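Local coordinates for protein farnesyl diphosphate synthase (Rhodobacter capsulatus, PDB 3M0G) that probably condenses isopentenyl diphosphate with an allylic diphosphate such as farnesyl diphosphate, with magnesium as cofactor, to build isoprenoid chains for carotenoid and chlorophyll biosynthesis, at residues 128-131 with 132-135; 115-118 with 119-122. One frame throughout, in Å; residues are numbered along the deposited sequence.

How the contacts relate
Contact 2 comes first along the chain, at the C-terminal end of helix 104-121, and contact 1 follows at the N-terminal start of helix 130-144, so a short connection through Thr123, Pro125 and Leu127 carries one helix into the next. Their centres lie about 14 Å apart, on the same side of the chain's centre, and the two meet where Arg133 CB packs on Cys122 O at 3.5 Å. Both belong to the all-helical polyprenyl synthetase fold, and both reach the second subunit. Together they flank the turn between two consecutive helices that both touch the second subunit, with contact 2 in the buried part and contact 1 nearer the surface.

Contact 1 (128-131 with 132-135); sequences GSAE and NRVA
Ser129 caps the helix that starts at Ala130: its OG takes the N-H of Asn132 at 3.1 Å in a nearly straight bond (166°), the N-cap bond of a helix start. With chi1 at 77°, OG sits between the backbone N and the carbonyl carbon, which puts it within bonding distance of that N-H. OG also stands over the face of the Asn132 amide, 3.4 Å from CG.

The backbone bonds of the first turns follow: Arg133 N to Ser129 O (3.0 Å), Val134 N to Ala130 O (2.9 Å) and Ala135 N to Glu131 O (3.2 Å).

Arg133 reaches back past the cap. Its chain bends at chi3 and brings NE to Gly128 O at 2.8 Å, with that oxygen 23° out of the guanidinium plane; weak bonds run from NH2 to the same oxygen and from NE to Ser129 O. NH1 is held by Thr123 O.

Val134 CG1 comes close to Glu131 O (3.2 Å), while Ala130, Glu131, Arg133 and Val134 also pack against the second subunit.

A hydroxyl thus satisfies an amide of the first turn, and a guanidinium gripping carbonyls of the preceding connection ties that connection to the helix it leads into.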
loop_
_atom_site.group_PDB
_atom_site.type_symbol
_atom_site.label_atom_id
_atom_site.label_comp_id
_atom_site.label_asym_id
_atom_site.label_seq_id
_atom_site.Cartn_x
_atom_site.Cartn_y
_atom_site.Cartn_z
ATOM N N GLY B 128 -14.820 -11.721 -8.742
ATOM C CA GLY B 128 -15.749 -11.349 -9.811
ATOM C C GLY B 128 -15.182 -10.485 -10.926
ATOM O O GLY B 128 -13.972 -10.505 -11.195
ATOM N N SER B 129 -16.054 -9.712 -11.577
ATOM C CA SER B 129 -15.662 -8.936 -12.760
ATOM C C SER B 129 -14.468 -8.039 -12.465
ATOM O O SER B 129 -14.279 -7.623 -11.319
ATOM C CB SER B 129 -16.844 -8.116 -13.306
ATOM O OG SER B 129 -17.100 -6.958 -12.529
ATOM N N ALA B 130 -13.647 -7.777 -13.482
ATOM C CA ALA B 130 -12.553 -6.796 -13.364
ATOM C C ALA B 130 -13.055 -5.411 -12.934
ATOM O O ALA B 130 -12.343 -4.664 -12.216
ATOM C CB ALA B 130 -11.787 -6.691 -14.687
ATOM N N GLU B 131 -14.249 -5.062 -13.420
ATOM C CA GLU B 131 -14.898 -3.786 -13.119
ATOM C C GLU B 131 -15.180 -3.614 -11.621
ATOM O O GLU B 131 -14.884 -2.565 -11.041
ATOM C CB GLU B 131 -16.206 -3.669 -13.893
ATOM C CG GLU B 131 -16.459 -2.285 -14.474
ATOM C CD GLU B 131 -15.770 -2.070 -15.817
ATOM O OE1 GLU B 131 -15.467 -3.070 -16.511
ATOM O OE2 GLU B 131 -15.549 -0.894 -16.188
ATOM N N ASN B 132 -15.768 -4.639 -11.006
ATOM C CA ASN B 132 -16.013 -4.632 -9.551
ATOM C C ASN B 132 -14.676 -4.660 -8.792
ATOM O O ASN B 132 -14.531 -4.007 -7.752
ATOM C CB ASN B 132 -16.934 -5.806 -9.149
ATOM C CG ASN B 132 -18.358 -5.653 -9.685
ATOM O OD1 ASN B 132 -18.732 -4.594 -10.186
ATOM N ND2 ASN B 132 -19.160 -6.721 -9.580
ATOM N N ARG B 133 -13.697 -5.406 -9.310
ATOM C CA ARG B 133 -12.400 -5.503 -8.639
ATOM C C ARG B 133 -11.659 -4.175 -8.602
ATOM O O ARG B 133 -11.081 -3.823 -7.579
ATOM C CB ARG B 133 -11.534 -6.627 -9.227
ATOM C CG ARG B 133 -11.970 -8.039 -8.795
ATOM C CD ARG B 133 -11.038 -9.103 -9.349
ATOM N NE ARG B 133 -11.419 -9.491 -10.706
ATOM C CZ ARG B 133 -10.582 -9.915 -11.650
ATOM N NH1 ARG B 133 -9.280 -9.994 -11.426
ATOM N NH2 ARG B 133 -11.058 -10.247 -12.841
ATOM N N VAL B 134 -11.704 -3.422 -9.698
ATOM C CA VAL B 134 -11.062 -2.114 -9.696
ATOM C C VAL B 134 -11.816 -1.143 -8.778
ATOM O O VAL B 134 -11.203 -0.316 -8.160
ATOM C CB VAL B 134 -10.863 -1.539 -11.123
ATOM C CG1 VAL B 134 -12.174 -0.972 -11.707
ATOM C CG2 VAL B 134 -9.786 -0.460 -11.113
ATOM N N ALA B 135 -13.141 -1.249 -8.708
ATOM C CA ALA B 135 -13.920 -0.415 -7.784
ATOM C C ALA B 135 -13.551 -0.796 -6.352
ATOM O O ALA B 135 -13.578 0.048 -5.458
ATOM C CB ALA B 135 -15.414 -0.587 -8.031
#

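Contact 2 (115-118 with 119-122); sequences QTLA and FELC
Leu121 N donates to Leu117 O at 2.9 Å and 168°, and Glu120 N to Thr116 O at 3.1 Å; these are the firm i to i+4 backbone bonds of this part of helix 104-121. Those from Phe119 N to Gln115 O and from Cys122 N to Ala118 O are weak.

Leu121 also packs on the carbonyl it binds, its CG only 3.1 Å from Leu117 O, and CD1 meets Leu117 CG at 4.1 Å. Glu120, with CG anti to its backbone N (chi1 -180°), runs out extended and brings OE1 to 4.0 Å from Leu117 CD1.

Phe119 lies alongside Gln115, both side chains pointing the same way. With chi1 at -77°, CG stands beside the backbone N and the ring swings back along the helix, CD2 coming 3.3 Å from Gln115 O and CE2 4.1 Å from Gln115 CG. The ring stacks on Phe119 of the second subunit. A serine in its place would probably open a gap beside Gln115 and, since both subunits would carry it, abolish that stack.

Helix 60-81 packs against Gln115, Ala118, Leu121 and Cys122. Helix 130-144 places Val137 and Leu140 on Phe119 and Cys122, and the second subunit meets Gln115, Thr116 and Glu120.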
loop_
_atom_site.group_PDB
_atom_site.type_symbol
_atom_site.label_atom_id
_atom_site.label_comp_id
_atom_site.label_asym_id
_atom_site.label_seq_id
_atom_site.Cartn_x
_atom_site.Cartn_y
_atom_site.Cartn_z
ATOM N N GLN B 115 0.370 -4.167 3.462
ATOM C CA GLN B 115 -0.469 -3.229 2.675
ATOM C C GLN B 115 -0.472 -3.611 1.195
ATOM O O GLN B 115 -1.517 -3.541 0.524
ATOM C CB GLN B 115 -0.045 -1.764 2.858
ATOM C CG GLN B 115 -0.720 -0.866 1.790
ATOM C CD GLN B 115 -0.569 0.625 2.007
ATOM O OE1 GLN B 115 -1.298 1.422 1.390
ATOM N NE2 GLN B 115 0.357 1.013 2.872
ATOM N N THR B 116 0.686 -4.050 0.707
ATOM C CA THR B 116 0.824 -4.557 -0.654
ATOM C C THR B 116 0.006 -5.832 -0.836
ATOM O O THR B 116 -0.645 -6.020 -1.859
ATOM C CB THR B 116 2.319 -4.869 -1.008
ATOM O OG1 THR B 116 3.132 -3.731 -0.715
ATOM C CG2 THR B 116 2.444 -5.173 -2.488
ATOM N N LEU B 117 0.044 -6.712 0.162
ATOM C CA LEU B 117 -0.767 -7.932 0.129
ATOM C C LEU B 117 -2.268 -7.638 0.025
ATOM O O LEU B 117 -2.979 -8.314 -0.763
ATOM C CB LEU B 117 -0.479 -8.836 1.353
ATOM C CG LEU B 117 -1.069 -10.257 1.323
ATOM C CD1 LEU B 117 -0.482 -11.078 0.161
ATOM C CD2 LEU B 117 -0.768 -10.975 2.634
ATOM N N ALA B 118 -2.754 -6.700 0.844
ATOM C CA ALA B 118 -4.156 -6.255 0.809
ATOM C C ALA B 118 -4.629 -5.898 -0.613
ATOM O O ALA B 118 -5.681 -6.367 -1.062
ATOM C CB ALA B 118 -4.396 -5.061 1.746
ATOM N N PHE B 119 -3.861 -5.072 -1.302
ATOM C CA PHE B 119 -4.156 -4.682 -2.700
ATOM C C PHE B 119 -4.098 -5.833 -3.708
ATOM O O PHE B 119 -4.898 -5.876 -4.671
ATOM C CB PHE B 119 -3.315 -3.458 -3.121
ATOM C CG PHE B 119 -3.843 -2.163 -2.553
ATOM C CD1 PHE B 119 -5.030 -1.607 -3.048
ATOM C CD2 PHE B 119 -3.194 -1.531 -1.501
ATOM C CE1 PHE B 119 -5.553 -0.436 -2.508
ATOM C CE2 PHE B 119 -3.704 -0.334 -0.941
ATOM C CZ PHE B 119 -4.870 0.221 -1.465
ATOM N N GLU B 120 -3.187 -6.776 -3.477
ATOM C CA GLU B 120 -2.998 -7.907 -4.381
ATOM C C GLU B 120 -4.246 -8.776 -4.295
ATOM O O GLU B 120 -4.794 -9.223 -5.299
ATOM C CB GLU B 120 -1.768 -8.718 -3.967
ATOM C CG GLU B 120 -1.484 -9.930 -4.867
ATOM C CD GLU B 120 -0.036 -10.414 -4.777
ATOM O OE1 GLU B 120 0.352 -11.000 -3.738
ATOM O OE2 GLU B 120 0.711 -10.227 -5.758
ATOM N N LEU B 121 -4.681 -8.995 -3.064
ATOM C CA LEU B 121 -5.903 -9.734 -2.759
ATOM C C LEU B 121 -7.139 -9.212 -3.476
ATOM O O LEU B 121 -7.989 -9.993 -3.862
ATOM C CB LEU B 121 -6.132 -9.728 -1.248
ATOM C CG LEU B 121 -5.089 -10.590 -0.549
ATOM C CD1 LEU B 121 -5.140 -10.355 0.943
ATOM C CD2 LEU B 121 -5.365 -12.022 -0.899
ATOM N N CYS B 122 -7.250 -7.898 -3.598
ATOM C CA CYS B 122 -8.338 -7.243 -4.357
ATOM C C CYS B 122 -8.407 -7.607 -5.844
ATOM O O CYS B 122 -9.393 -7.286 -6.520
ATOM C CB CYS B 122 -8.231 -5.722 -4.207
ATOM S SG CYS B 122 -8.687 -5.134 -2.521
#